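Local coordinates for NG, ng-dimethylarginine dimethylaminohydrolase (Pseudomonas aeruginosa, PDB 1H70), which hydrolyses N(G)-monomethyl- and N(G),N(G)-dimethyl-L-arginine, inhibitors of nitric oxide synthase, to citrulline and the corresponding methylamine, at residues F3-L15 against Y241-F255. The protein carries 1 engineered substitution. Residues are numbered along the deposited sequence; the frame is centred on the assembly and turned at random.
Sequences FKHIIARTPARSL and YRKIDGGVSSMSLRF. Engineered in segment 241-255: Ser250 (natural residue Cys). With CIR (citrulline), chain B.
Phe255 fills the shallow notch between His5 and Ile7 on one side of an antiparallel strand pair. Its chi1 of 60° sets CG between its own N and carbonyl carbon, and the ring lies against segment 3-15: His5 CB sits over one face, 4.0 Å from the centroid of the Phe255 ring, while Ile7 CD1 abuts the rim at Phe255 CE2 (3.5 Å). Leu253 lies on this same side, its CD2 against the CB and CD1 of Ile7. The Phe3 ring repeats this with the segments' roles exchanged: Arg254 CB lies over one face as a CH-pi contact, 3.9 Å from the centroid and 15° off the normal, and Ile6 CG1 packs on Arg254 CG.

Ile7 and Leu253 exchange two N-H...O bonds, both in the carbonyl plane. Past the non-hydrogen-bonded Ile6-Arg254 pair, His5 and Phe255 exchange two more; Phe255 O also takes Lys4 N (2.7 Å), so Lys4 and His5 together face Phe255 in a classic beta bulge.

The guanidinium of Arg254, its chain bent at chi3, turns back on its own segment. NH2 donates in plane to Ser249 O and Ser252 OG, tying the strand to the turn 249-252; Ser252 OG is also hydrogen-bonded to Tyr39 OH. NH1 forms a salt bridge with Glu66 of the citrulline pocket.

At the far end Leu15 projects as a bump: CD1 meets Ile244 CD1 at 3.5 Å and CD2 approaches Tyr241 CE2 at 3.9 Å, while Pro11 CG rests on Tyr241 OH, itself hydrogen-bonded to Ala32 O.

Strand 5-9 is the middle of a mixed three-stranded sheet, parallel to 49-53 and antiparallel to 253-254. Segment 241-255 also lines the citrulline pocket: Ile244 O accepts the ligand's amino group, and engineered Ser250, replacing the cysteine inferred to be the nucleophile, bonds its ureido oxygen (OG to O7 2.5 Å), making this part of the dimethylargininase active site.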
ATOM      1  N   PHE A   3      -4.411 -12.605   7.721  1.00 15.57           N
ATOM      2  CA  PHE A   3      -3.410 -12.728   6.676  1.00 13.17           C
ATOM      3  C   PHE A   3      -2.464 -13.866   7.047  1.00 12.41           C
ATOM      4  O   PHE A   3      -2.229 -14.103   8.240  1.00 13.38           O
ATOM      5  CB  PHE A   3      -2.605 -11.440   6.584  1.00 12.30           C
ATOM      6  CG  PHE A   3      -3.343 -10.277   5.980  1.00 11.87           C
ATOM      7  CD1 PHE A   3      -3.190  -9.002   6.523  1.00 10.51           C
ATOM      8  CD2 PHE A   3      -4.145 -10.442   4.865  1.00 10.83           C
ATOM      9  CE1 PHE A   3      -3.837  -7.927   5.961  1.00 11.66           C
ATOM     10  CE2 PHE A   3      -4.816  -9.363   4.296  1.00 11.06           C
ATOM     11  CZ  PHE A   3      -4.676  -8.108   4.840  1.00 11.72           C
ATOM     12  N   LYS A   4      -1.905 -14.555   6.054  1.00 12.12           N
ATOM     13  CA  LYS A   4      -0.962 -15.626   6.338  1.00 13.05           C
ATOM     14  C   LYS A   4       0.428 -15.223   5.863  1.00 12.43           C
ATOM     15  O   LYS A   4       1.414 -15.728   6.381  1.00 11.54           O
ATOM     16  CB  LYS A   4      -1.346 -16.934   5.643  1.00 14.76           C
ATOM     17  CG  LYS A   4      -2.768 -17.411   5.919  1.00 18.76           C
ATOM     18  CD  LYS A   4      -2.915 -18.930   5.807  1.00 22.65           C
ATOM     19  CE  LYS A   4      -4.196 -19.421   6.509  1.00 25.45           C
ATOM     20  NZ  LYS A   4      -5.468 -19.229   5.733  1.00 24.47           N
ATOM     21  N   HIS A   5       0.484 -14.332   4.871  1.00 11.54           N
ATOM     22  CA  HIS A   5       1.762 -13.931   4.285  1.00 13.09           C
ATOM     23  C   HIS A   5       1.940 -12.441   3.982  1.00 13.17           C
ATOM     24  O   HIS A   5       0.990 -11.698   3.724  1.00 14.56           O
ATOM     25  CB  HIS A   5       1.958 -14.571   2.896  1.00 13.45           C
ATOM     26  CG  HIS A   5       1.827 -16.061   2.816  1.00 15.10           C
ATOM     27  ND1 HIS A   5       2.807 -16.919   3.259  1.00 16.25           N
ATOM     28  CD2 HIS A   5       0.863 -16.843   2.272  1.00 17.52           C
ATOM     29  CE1 HIS A   5       2.440 -18.171   3.030  1.00 17.78           C
ATOM     30  NE2 HIS A   5       1.265 -18.154   2.429  1.00 18.73           N
ATOM     31  N   ILE A   6       3.213 -12.059   3.926  1.00 13.71           N
ATOM     32  CA  ILE A   6       3.658 -10.747   3.559  1.00 13.55           C
ATOM     33  C   ILE A   6       4.812 -10.910   2.567  1.00 12.15           C
ATOM     34  O   ILE A   6       5.608 -11.839   2.715  1.00 10.89           O
ATOM     35  CB  ILE A   6       4.102 -10.020   4.865  1.00 15.83           C
ATOM     36  CG1 ILE A   6       2.852  -9.261   5.365  1.00 17.17           C
ATOM     37  CG2 ILE A   6       5.323  -9.161   4.674  1.00 18.40           C
ATOM     38  CD1 ILE A   6       2.586  -9.329   6.793  1.00 22.80           C
ATOM     39  N   ILE A   7       4.863 -10.041   1.550  1.00  9.14           N
ATOM     40  CA  ILE A   7       6.007  -9.973   0.631  1.00  9.32           C
ATOM     41  C   ILE A   7       6.582  -8.559   0.787  1.00  8.89           C
ATOM     42  O   ILE A   7       5.829  -7.575   0.875  1.00  8.25           O
ATOM     43  CB  ILE A   7       5.631 -10.200  -0.844  1.00  8.39           C
ATOM     44  CG1 ILE A   7       5.059 -11.603  -1.039  1.00 10.07           C
ATOM     45  CG2 ILE A   7       6.825  -9.959  -1.759  1.00 10.57           C
ATOM     46  CD1 ILE A   7       4.271 -11.753  -2.325  1.00 11.05           C
ATOM     47  N   ALA A   8       7.905  -8.441   0.790  1.00  8.63           N
ATOM     48  CA  ALA A   8       8.581  -7.134   0.910  1.00  8.10           C
ATOM     49  C   ALA A   8       9.863  -7.204   0.094  1.00  8.95           C
ATOM     50  O   ALA A   8      10.258  -8.306  -0.340  1.00  8.14           O
ATOM     51  CB  ALA A   8       8.929  -6.820   2.367  1.00  8.64           C
ATOM     52  N   ARG A   9      10.539  -6.079  -0.099  1.00  9.17           N
ATOM     53  CA  ARG A   9      11.809  -6.127  -0.856  1.00  8.48           C
ATOM     54  C   ARG A   9      12.790  -5.146  -0.247  1.00  9.62           C
ATOM     55  O   ARG A   9      12.453  -3.995  -0.015  1.00  9.86           O
ATOM     56  CB  ARG A   9      11.570  -5.785  -2.311  1.00  9.04           C
ATOM     57  CG  ARG A   9      12.840  -5.889  -3.226  1.00  9.15           C
ATOM     58  CD  ARG A   9      12.640  -5.299  -4.607  1.00  9.81           C
ATOM     59  NE  ARG A   9      11.737  -6.073  -5.451  1.00 11.04           N
ATOM     60  CZ  ARG A   9      12.034  -7.221  -6.043  1.00 12.26           C
ATOM     61  NH1 ARG A   9      13.237  -7.776  -5.894  1.00 12.27           N
ATOM     62  NH2 ARG A   9      11.109  -7.821  -6.800  1.00 12.77           N
ATOM     63  N   THR A  10      14.006  -5.599   0.000  1.00  9.20           N
ATOM     64  CA  THR A  10      15.058  -4.756   0.548  1.00 10.51           C
ATOM     65  C   THR A  10      15.244  -3.531  -0.313  1.00 10.16           C
ATOM     66  O   THR A  10      15.245  -3.654  -1.517  1.00 10.11           O
ATOM     67  CB  THR A  10      16.357  -5.604   0.530  1.00 11.33           C
ATOM     68  OG1 THR A  10      16.103  -6.806   1.279  1.00  9.55           O
ATOM     69  CG2 THR A  10      17.534  -4.882   1.214  1.00 10.52           C
ATOM     70  N   PRO A  11      15.432  -2.350   0.283  1.00 10.65           N
ATOM     71  CA  PRO A  11      15.649  -1.128  -0.509  1.00  9.90           C
ATOM     72  C   PRO A  11      17.016  -1.153  -1.210  1.00 10.44           C
ATOM     73  O   PRO A  11      17.971  -1.750  -0.681  1.00 10.64           O
ATOM     74  CB  PRO A  11      15.565  -0.016   0.547  1.00  9.76           C
ATOM     75  CG  PRO A  11      15.981  -0.677   1.808  1.00 10.05           C
ATOM     76  CD  PRO A  11      15.452  -2.103   1.740  1.00  9.54           C
ATOM     77  N   ALA A  12      17.093  -0.565  -2.396  1.00  9.93           N
ATOM     78  CA  ALA A  12      18.333  -0.514  -3.168  1.00 11.45           C
ATOM     79  C   ALA A  12      19.108   0.738  -2.803  1.00 12.40           C
ATOM     80  O   ALA A  12      18.550   1.678  -2.221  1.00 12.03           O
ATOM     81  CB  ALA A  12      18.023  -0.486  -4.645  1.00 11.65           C
ATOM     82  N   ARG A  13      20.392   0.797  -3.171  1.00 13.30           N
ATOM     83  CA  ARG A  13      21.138   2.014  -2.906  1.00 13.92           C
ATOM     84  C   ARG A  13      20.529   3.145  -3.717  1.00 13.50           C
ATOM     85  O   ARG A  13      20.564   4.313  -3.287  1.00 14.65           O
ATOM     86  CB  ARG A  13      22.612   1.874  -3.278  1.00 15.71           C
ATOM     87  CG  ARG A  13      23.436   0.995  -2.331  1.00 17.55           C
ATOM     88  CD  ARG A  13      24.872   0.804  -2.825  1.00 22.54           C
ATOM     89  NE  ARG A  13      24.935   0.063  -4.084  1.00 27.35           N
ATOM     90  CZ  ARG A  13      24.904  -1.267  -4.160  1.00 29.13           C
ATOM     91  NH1 ARG A  13      24.796  -1.974  -3.050  1.00 30.60           N
ATOM     92  NH2 ARG A  13      24.967  -1.892  -5.328  1.00 29.25           N
ATOM     93  N   SER A  14      19.986   2.827  -4.893  1.00 12.88           N
ATOM     94  CA  SER A  14      19.357   3.839  -5.757  1.00 12.97           C
ATOM     95  C   SER A  14      18.066   4.450  -5.188  1.00 11.37           C
ATOM     96  O   SER A  14      17.501   5.357  -5.796  1.00 11.91           O
ATOM     97  CB  SER A  14      19.121   3.330  -7.189  1.00 12.93           C
ATOM     98  OG  SER A  14      18.291   2.188  -7.173  1.00 13.03           O
ATOM     99  N   LEU A  15      17.632   3.970  -4.030  1.00 11.67           N
ATOM    100  CA  LEU A  15      16.468   4.511  -3.307  1.00 11.85           C
ATOM    101  C   LEU A  15      16.618   6.025  -3.135  1.00 11.65           C
ATOM    102  O   LEU A  15      15.633   6.754  -3.161  1.00 11.08           O
ATOM    103  CB  LEU A  15      16.384   3.921  -1.897  1.00 11.13           C
ATOM    104  CG  LEU A  15      15.205   4.378  -1.025  1.00 12.72           C
ATOM    105  CD1 LEU A  15      13.990   3.527  -1.342  1.00 12.16           C
ATOM    106  CD2 LEU A  15      15.506   4.302   0.474  1.00 11.84           C
ATOM    107  N   TYR A 241      11.292   6.938   4.002  1.00 11.16           N
ATOM    108  CA  TYR A 241      10.343   6.611   2.922  1.00 11.71           C
ATOM    109  C   TYR A 241       9.361   7.760   2.706  1.00 11.08           C
ATOM    110  O   TYR A 241       8.915   7.995   1.577  1.00 10.01           O
ATOM    111  CB  TYR A 241       9.693   5.248   3.168  1.00 12.07           C
ATOM    112  CG  TYR A 241      10.783   4.204   3.266  1.00 11.23           C
ATOM    113  CD1 TYR A 241      11.244   3.764   4.497  1.00 11.95           C
ATOM    114  CD2 TYR A 241      11.384   3.712   2.118  1.00 12.19           C
ATOM    115  CE1 TYR A 241      12.268   2.823   4.574  1.00 11.80           C
ATOM    116  CE2 TYR A 241      12.390   2.773   2.175  1.00 10.61           C
ATOM    117  CZ  TYR A 241      12.837   2.340   3.398  1.00 12.57           C
ATOM    118  OH  TYR A 241      13.859   1.416   3.468  1.00  9.42           O
ATOM    119  N   ARG A 242       9.042   8.495   3.769  1.00 11.80           N
ATOM    120  CA  ARG A 242       8.189   9.675   3.675  1.00 12.28           C
ATOM    121  C   ARG A 242       8.754  10.681   2.675  1.00 11.99           C
ATOM    122  O   ARG A 242       8.011  11.351   1.914  1.00 12.31           O
ATOM    123  CB  ARG A 242       7.984  10.313   5.067  1.00 12.06           C
ATOM    124  CG  ARG A 242       7.158  11.600   5.019  1.00 15.33           C
ATOM    125  CD  ARG A 242       6.765  12.088   6.411  1.00 19.23           C
ATOM    126  NE  ARG A 242       6.185  13.436   6.384  1.00 21.55           N
ATOM    127  CZ  ARG A 242       6.815  14.568   6.711  1.00 25.37           C
ATOM    128  NH1 ARG A 242       8.095  14.571   7.101  1.00 25.29           N
ATOM    129  NH2 ARG A 242       6.149  15.722   6.645  1.00 22.61           N
ATOM    130  N   LYS A 243      10.089  10.779   2.627  1.00 11.45           N
ATOM    131  CA  LYS A 243      10.773  11.670   1.701  1.00 11.53           C
ATOM    132  C   LYS A 243      10.463  11.368   0.240  1.00 11.18           C
ATOM    133  O   LYS A 243      10.543  12.261  -0.597  1.00 11.26           O
ATOM    134  CB  LYS A 243      12.289  11.602   1.876  1.00 10.77           C
ATOM    135  CG  LYS A 243      12.770  12.250   3.160  1.00 11.41           C
ATOM    136  CD  LYS A 243      14.260  11.930   3.407  1.00 11.90           C
ATOM    137  CE  LYS A 243      14.727  12.569   4.705  1.00 13.54           C
ATOM    138  NZ  LYS A 243      16.184  12.268   4.903  1.00 15.26           N
ATOM    139  N   ILE A 244      10.168  10.101  -0.058  1.00 10.76           N
ATOM    140  CA  ILE A 244       9.824   9.706  -1.418  1.00 10.76           C
ATOM    141  C   ILE A 244       8.381   9.193  -1.475  1.00 10.75           C
ATOM    142  O   ILE A 244       8.070   8.220  -2.167  1.00  9.96           O
ATOM    143  CB  ILE A 244      10.865   8.743  -2.079  1.00 11.38           C
ATOM    144  CG1 ILE A 244      11.115   7.509  -1.200  1.00 10.19           C
ATOM    145  CG2 ILE A 244      12.170   9.518  -2.370  1.00 10.53           C
ATOM    146  CD1 ILE A 244      12.149   6.518  -1.796  1.00 14.58           C
ATOM    147  N   ASP A 245       7.510   9.868  -0.729  1.00  9.94           N
ATOM    148  CA  ASP A 245       6.063   9.646  -0.753  1.00 10.72           C
ATOM    149  C   ASP A 245       5.571   8.226  -0.509  1.00 10.28           C
ATOM    150  O   ASP A 245       4.579   7.815  -1.118  1.00 10.33           O
ATOM    151  CB  ASP A 245       5.499  10.094  -2.124  1.00 12.65           C
ATOM    152  CG  ASP A 245       5.757  11.553  -2.457  1.00 15.48           C
ATOM    153  OD1 ASP A 245       5.902  12.385  -1.534  1.00 15.90           O
ATOM    154  OD2 ASP A 245       5.841  11.920  -3.667  1.00 13.95           O
ATOM    155  N   GLY A 246       6.221   7.482   0.384  1.00  9.87           N
ATOM    156  CA  GLY A 246       5.803   6.120   0.689  1.00 10.79           C
ATOM    157  C   GLY A 246       5.711   5.908   2.200  1.00 11.59           C
ATOM    158  O   GLY A 246       6.339   6.642   2.972  1.00 12.88           O
ATOM    159  N   GLY A 247       4.982   4.876   2.601  1.00 11.69           N
ATOM    160  CA  GLY A 247       4.808   4.530   4.003  1.00 12.58           C
ATOM    161  C   GLY A 247       4.711   3.024   4.220  1.00 12.18           C
ATOM    162  O   GLY A 247       5.161   2.220   3.402  1.00 11.07           O
ATOM    163  N   VAL A 248       4.083   2.653   5.337  1.00 11.90           N
ATOM    164  CA  VAL A 248       3.930   1.267   5.692  1.00 10.52           C
ATOM    165  C   VAL A 248       3.039   0.460   4.746  1.00 10.02           C
ATOM    166  O   VAL A 248       3.316  -0.704   4.584  1.00  8.44           O
ATOM    167  CB  VAL A 248       3.506   1.070   7.176  1.00 11.44           C
ATOM    168  CG1 VAL A 248       4.571   1.628   8.119  1.00 11.11           C
ATOM    169  CG2 VAL A 248       2.173   1.715   7.491  1.00 10.36           C
ATOM    170  N   SER A 249       1.998   1.022   4.123  1.00  8.51           N
ATOM    171  CA  SER A 249       1.189   0.178   3.232  1.00  9.88           C
ATOM    172  C   SER A 249       2.003  -0.119   1.982  1.00  9.45           C
ATOM    173  O   SER A 249       1.960  -1.192   1.415  1.00 10.49           O
ATOM    174  CB  SER A 249      -0.138   0.838   2.816  1.00 10.35           C
ATOM    175  OG  SER A 249       0.092   1.754   1.765  1.00 12.12           O
ATOM    176  N   SER A 250       2.789   0.861   1.585  1.00  8.48           N
ATOM    177  CA  SER A 250       3.607   0.824   0.369  1.00  8.84           C
ATOM    178  C   SER A 250       4.646  -0.265   0.315  1.00  9.24           C
ATOM    179  O   SER A 250       5.003  -0.725  -0.776  1.00  8.00           O
ATOM    180  CB  SER A 250       4.383   2.151   0.298  1.00  6.79           C
ATOM    181  OG  SER A 250       3.534   3.201   0.757  1.00  9.95           O
ATOM    182  N   MET A 251       5.174  -0.614   1.477  1.00  8.39           N
ATOM    183  CA  MET A 251       6.303  -1.509   1.593  1.00  9.54           C
ATOM    184  C   MET A 251       6.006  -2.999   1.677  1.00  8.98           C
ATOM    185  O   MET A 251       6.940  -3.807   1.861  1.00  8.57           O
ATOM    186  CB  MET A 251       7.185  -1.001   2.741  1.00  9.12           C
ATOM    187  CG  MET A 251       7.885   0.290   2.270  1.00 10.94           C
ATOM    188  SD  MET A 251       9.174   0.853   3.413  1.00 15.62           S
ATOM    189  CE  MET A 251       8.086   1.206   4.803  1.00 10.01           C
ATOM    190  N   SER A 252       4.734  -3.391   1.550  1.00  8.24           N
ATOM    191  CA  SER A 252       4.474  -4.829   1.552  1.00  7.78           C
ATOM    192  C   SER A 252       3.224  -5.184   0.793  1.00  9.19           C
ATOM    193  O   SER A 252       2.436  -4.306   0.437  1.00  8.73           O
ATOM    194  CB  SER A 252       4.392  -5.434   2.960  1.00  8.93           C
ATOM    195  OG  SER A 252       3.480  -4.792   3.856  1.00  7.26           O
ATOM    196  N   LEU A 253       3.123  -6.482   0.507  1.00  8.82           N
ATOM    197  CA  LEU A 253       1.936  -7.126  -0.060  1.00  9.73           C
ATOM    198  C   LEU A 253       1.472  -8.025   1.101  1.00  9.59           C
ATOM    199  O   LEU A 253       2.290  -8.703   1.707  1.00  9.65           O
ATOM    200  CB  LEU A 253       2.301  -8.009  -1.248  1.00 10.57           C
ATOM    201  CG  LEU A 253       2.306  -7.593  -2.718  1.00 13.71           C
ATOM    202  CD1 LEU A 253       1.789  -6.256  -3.071  1.00 10.86           C
ATOM    203  CD2 LEU A 253       3.539  -8.002  -3.508  1.00 12.21           C
ATOM    204  N   ARG A 254       0.190  -7.992   1.442  1.00  9.90           N
ATOM    205  CA  ARG A 254      -0.387  -8.685   2.576  1.00  9.62           C
ATOM    206  C   ARG A 254      -1.562  -9.558   2.113  1.00 10.94           C
ATOM    207  O   ARG A 254      -2.489  -9.034   1.522  1.00 10.08           O
ATOM    208  CB  ARG A 254      -0.898  -7.628   3.562  1.00  9.76           C
ATOM    209  CG  ARG A 254       0.205  -6.713   4.063  1.00  7.79           C
ATOM    210  CD  ARG A 254      -0.276  -5.428   4.771  1.00  7.65           C
ATOM    211  NE  ARG A 254      -0.860  -4.490   3.789  1.00  6.33           N
ATOM    212  CZ  ARG A 254      -0.187  -3.627   3.030  1.00  7.98           C
ATOM    213  NH1 ARG A 254      -0.907  -2.818   2.231  1.00  9.50           N
ATOM    214  NH2 ARG A 254       1.148  -3.534   3.047  1.00  7.25           N
ATOM    215  N   PHE A 255      -1.507 -10.863   2.354  1.00 10.54           N
ATOM    216  CA  PHE A 255      -2.556 -11.776   1.912  1.00 11.88           C
ATOM    217  C   PHE A 255      -2.587 -13.112   2.656  1.00 13.29           C
ATOM    218  O   PHE A 255      -1.864 -13.269   3.652  1.00 11.66           O
ATOM    219  CB  PHE A 255      -2.408 -12.028   0.400  1.00 11.26           C
ATOM    220  CG  PHE A 255      -1.083 -12.642  -0.016  1.00 11.77           C
ATOM    221  CD1 PHE A 255      -0.951 -14.006  -0.197  1.00 12.08           C
ATOM    222  CD2 PHE A 255       0.024 -11.842  -0.226  1.00 10.41           C
ATOM    223  CE1 PHE A 255       0.273 -14.567  -0.564  1.00 12.94           C
ATOM    224  CE2 PHE A 255       1.239 -12.385  -0.621  1.00 13.95           C
ATOM    225  CZ  PHE A 255       1.358 -13.766  -0.797  1.00 13.48           C
ATOM    226  OXT PHE A 255      -3.336 -14.001   2.224  1.00 14.24           O
TER
HETATM  227  C   CIR B 500       6.695   6.659  -6.316  1.00 10.28           C
HETATM  228  O   CIR B 500       6.128   5.817  -7.077  1.00 11.16           O
HETATM  229  OXT CIR B 500       6.642   7.925  -6.602  1.00 11.56           O
HETATM  230  CA  CIR B 500       7.365   6.198  -5.049  1.00 10.18           C
HETATM  231  N   CIR B 500       8.474   7.110  -4.710  1.00  9.74           N
HETATM  232  C3  CIR B 500       6.329   6.142  -3.899  1.00  9.08           C
HETATM  233  C4  CIR B 500       5.317   5.015  -4.173  1.00 10.61           C
HETATM  234  C5  CIR B 500       4.283   4.989  -3.060  1.00 12.76           C
HETATM  235  N6  CIR B 500       3.336   3.881  -3.248  1.00 11.81           N
HETATM  236  C7  CIR B 500       2.426   3.503  -2.365  1.00 13.29           C
HETATM  237  O7  CIR B 500       2.287   4.055  -1.262  1.00 12.13           O
HETATM  238  N8  CIR B 500       1.632   2.461  -2.677  1.00 12.44           N